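Local coordinates for bromodomain protein, putative (Plasmodium falciparum 3D7, PDB 4PY6) that probably recognises acetylated lysines on histones or other proteins through its bromodomain, the part of this much longer malaria-parasite protein described here, at residues H92-K95 with L96-K99. Numbering follows the deposited sequence.
Sequences HDMK and LIYK
Tyr98 swings its ring back over the preceding turn of the helix, setting CE2 3.2 Å from Met94 O; the ring meets this carbonyl oxygen obliquely. With CG beside its own backbone N (chi1 -37°), the ring lies back along the helix, Tyr98 OH 4.2 Å from Met94 CE. On the same flank Met94 SD approaches Ile97 CD1 at 4.4 Å, an apolar contact three residues apart. Lys95 and Lys99, one turn apart, converge toward their ends, Lys95 CE lying 4.3 Å from Lys99 CE. Lys95 is folded at chi2 and chi3 while Lys99 is extended beyond CG, and the like-charged Lys95 NZ and Lys99 NZ stay 5.5 Å from each other. The backbone beneath is helical: Lys99 N bonds Lys95 O at 3.0 Å, and Leu96 N bonds His92 O at 3.0 Å. Ile97 N is shared weakly between Asp93 O and Met94 O.

Further out, Lys95 forms a salt bridge with Asp122, which probably eases the repulsion from Lys99, and Tyr98 OH hydrogen-bonds Tyr72 OH. Asp93 is buried but gripped at both oxygens, by Lys68 and Tyr84. Met94 and Ile97 both pack on Ile75 of helix 72-81, and Met94 also reaches Phe125 of helix 112-138. Helix 87-104 is thus an amphipathic member of the bromodomain's left-handed helical bundle, and it leads on to Phe104 of the ligand pocket.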
ATOM      1  N   HIS A  92      -2.470 -10.165 -13.584  1.00 20.22           N
ATOM      2  CA  HIS A  92      -2.714  -9.256 -14.705  1.00 20.25           C
ATOM      3  C   HIS A  92      -3.987  -8.441 -14.525  1.00 23.09           C
ATOM      4  O   HIS A  92      -3.990  -7.258 -14.861  1.00 22.99           O
ATOM      5  CB  HIS A  92      -2.734 -10.014 -16.043  1.00 21.46           C
ATOM      6  CG  HIS A  92      -1.398 -10.545 -16.474  1.00 25.49           C
ATOM      7  ND1 HIS A  92      -1.297 -11.650 -17.301  1.00 27.75           N
ATOM      8  CD2 HIS A  92      -0.151 -10.104 -16.182  1.00 27.47           C
ATOM      9  CE1 HIS A  92      -0.001 -11.844 -17.485  1.00 27.73           C
ATOM     10  NE2 HIS A  92       0.727 -10.940 -16.829  1.00 28.02           N
ATOM     11  N   ASP A  93      -5.052  -9.062 -13.968  1.00 18.60           N
ATOM     12  CA  ASP A  93      -6.336  -8.403 -13.705  1.00 17.97           C
ATOM     13  C   ASP A  93      -6.239  -7.413 -12.549  1.00 21.41           C
ATOM     14  O   ASP A  93      -6.792  -6.318 -12.642  1.00 21.06           O
ATOM     15  CB  ASP A  93      -7.460  -9.428 -13.470  1.00 19.47           C
ATOM     16  CG  ASP A  93      -8.189  -9.907 -14.721  1.00 27.32           C
ATOM     17  OD1 ASP A  93      -7.782  -9.517 -15.838  1.00 27.67           O
ATOM     18  OD2 ASP A  93      -9.181 -10.649 -14.579  1.00 32.29           O
ATOM     19  N   MET A  94      -5.522  -7.786 -11.468  1.00 17.79           N
ATOM     20  CA  MET A  94      -5.315  -6.916 -10.306  1.00 17.66           C
ATOM     21  C   MET A  94      -4.514  -5.683 -10.718  1.00 21.98           C
ATOM     22  O   MET A  94      -4.896  -4.573 -10.355  1.00 22.03           O
ATOM     23  CB  MET A  94      -4.620  -7.662  -9.159  1.00 19.98           C
ATOM     24  CG  MET A  94      -5.495  -8.696  -8.469  1.00 23.48           C
ATOM     25  SD  MET A  94      -6.735  -8.001  -7.353  1.00 28.09           S
ATOM     26  CE  MET A  94      -5.768  -7.779  -5.894  1.00 25.28           C
ATOM     27  N   LYS A  95      -3.447  -5.878 -11.532  1.00 18.69           N
ATOM     28  CA  LYS A  95      -2.596  -4.803 -12.062  1.00 19.09           C
ATOM     29  C   LYS A  95      -3.379  -3.885 -13.005  1.00 23.43           C
ATOM     30  O   LYS A  95      -3.118  -2.681 -13.042  1.00 23.73           O
ATOM     31  CB  LYS A  95      -1.367  -5.380 -12.793  1.00 21.97           C
ATOM     32  CG  LYS A  95      -0.260  -5.926 -11.875  1.00 34.88           C
ATOM     33  CD  LYS A  95       0.610  -4.845 -11.218  1.00 43.88           C
ATOM     34  CE  LYS A  95       1.726  -4.330 -12.099  1.00 54.32           C
ATOM     35  NZ  LYS A  95       2.578  -3.340 -11.384  1.00 63.76           N
ATOM     36  N   LEU A  96      -4.343  -4.461 -13.753  1.00 19.65           N
ATOM     37  CA  LEU A  96      -5.209  -3.766 -14.704  1.00 19.58           C
ATOM     38  C   LEU A  96      -6.075  -2.698 -14.028  1.00 23.56           C
ATOM     39  O   LEU A  96      -6.258  -1.632 -14.612  1.00 23.96           O
ATOM     40  CB  LEU A  96      -6.070  -4.792 -15.461  1.00 19.36           C
ATOM     41  CG  LEU A  96      -6.840  -4.347 -16.704  1.00 24.52           C
ATOM     42  CD1 LEU A  96      -5.909  -3.804 -17.783  1.00 25.47           C
ATOM     43  CD2 LEU A  96      -7.643  -5.504 -17.266  1.00 26.51           C
ATOM     44  N   ILE A  97      -6.575  -2.968 -12.798  1.00 19.47           N
ATOM     45  CA  ILE A  97      -7.389  -2.035 -12.002  1.00 19.64           C
ATOM     46  C   ILE A  97      -6.645  -0.699 -11.835  1.00 24.32           C
ATOM     47  O   ILE A  97      -7.187   0.361 -12.160  1.00 24.84           O
ATOM     48  CB  ILE A  97      -7.749  -2.631 -10.602  1.00 22.52           C
ATOM     49  CG1 ILE A  97      -8.581  -3.923 -10.703  1.00 22.50           C
ATOM     50  CG2 ILE A  97      -8.440  -1.590  -9.710  1.00 23.62           C
ATOM     51  CD1 ILE A  97      -8.731  -4.677  -9.365  1.00 29.39           C
ATOM     52  N   TYR A  98      -5.405  -0.768 -11.324  1.00 20.42           N
ATOM     53  CA  TYR A  98      -4.564   0.391 -11.049  1.00 21.19           C
ATOM     54  C   TYR A  98      -4.041   1.057 -12.314  1.00 27.19           C
ATOM     55  O   TYR A  98      -3.977   2.286 -12.357  1.00 28.19           O
ATOM     56  CB  TYR A  98      -3.435   0.038 -10.059  1.00 21.84           C
ATOM     57  CG  TYR A  98      -3.853  -0.935  -8.972  1.00 21.98           C
ATOM     58  CD1 TYR A  98      -4.892  -0.632  -8.096  1.00 23.76           C
ATOM     59  CD2 TYR A  98      -3.217  -2.163  -8.829  1.00 22.09           C
ATOM     60  CE1 TYR A  98      -5.308  -1.542  -7.126  1.00 23.51           C
ATOM     61  CE2 TYR A  98      -3.593  -3.061  -7.831  1.00 22.54           C
ATOM     62  CZ  TYR A  98      -4.643  -2.748  -6.984  1.00 29.06           C
ATOM     63  OH  TYR A  98      -5.027  -3.636  -6.007  1.00 28.78           O
ATOM     64  N   LYS A  99      -3.709   0.262 -13.352  1.00 23.98           N
ATOM     65  CA  LYS A  99      -3.227   0.767 -14.643  1.00 24.90           C
ATOM     66  C   LYS A  99      -4.312   1.554 -15.398  1.00 30.00           C
ATOM     67  O   LYS A  99      -3.988   2.540 -16.065  1.00 30.85           O
ATOM     68  CB  LYS A  99      -2.683  -0.375 -15.513  1.00 27.17           C
ATOM     69  CG  LYS A  99      -1.270  -0.805 -15.154  1.00 38.94           C
ATOM     70  CD  LYS A  99      -0.770  -1.897 -16.083  1.00 48.27           C
ATOM     71  CE  LYS A  99       0.618  -2.353 -15.714  1.00 59.55           C
ATOM     72  NZ  LYS A  99       1.161  -3.319 -16.706  1.00 69.87           N
TER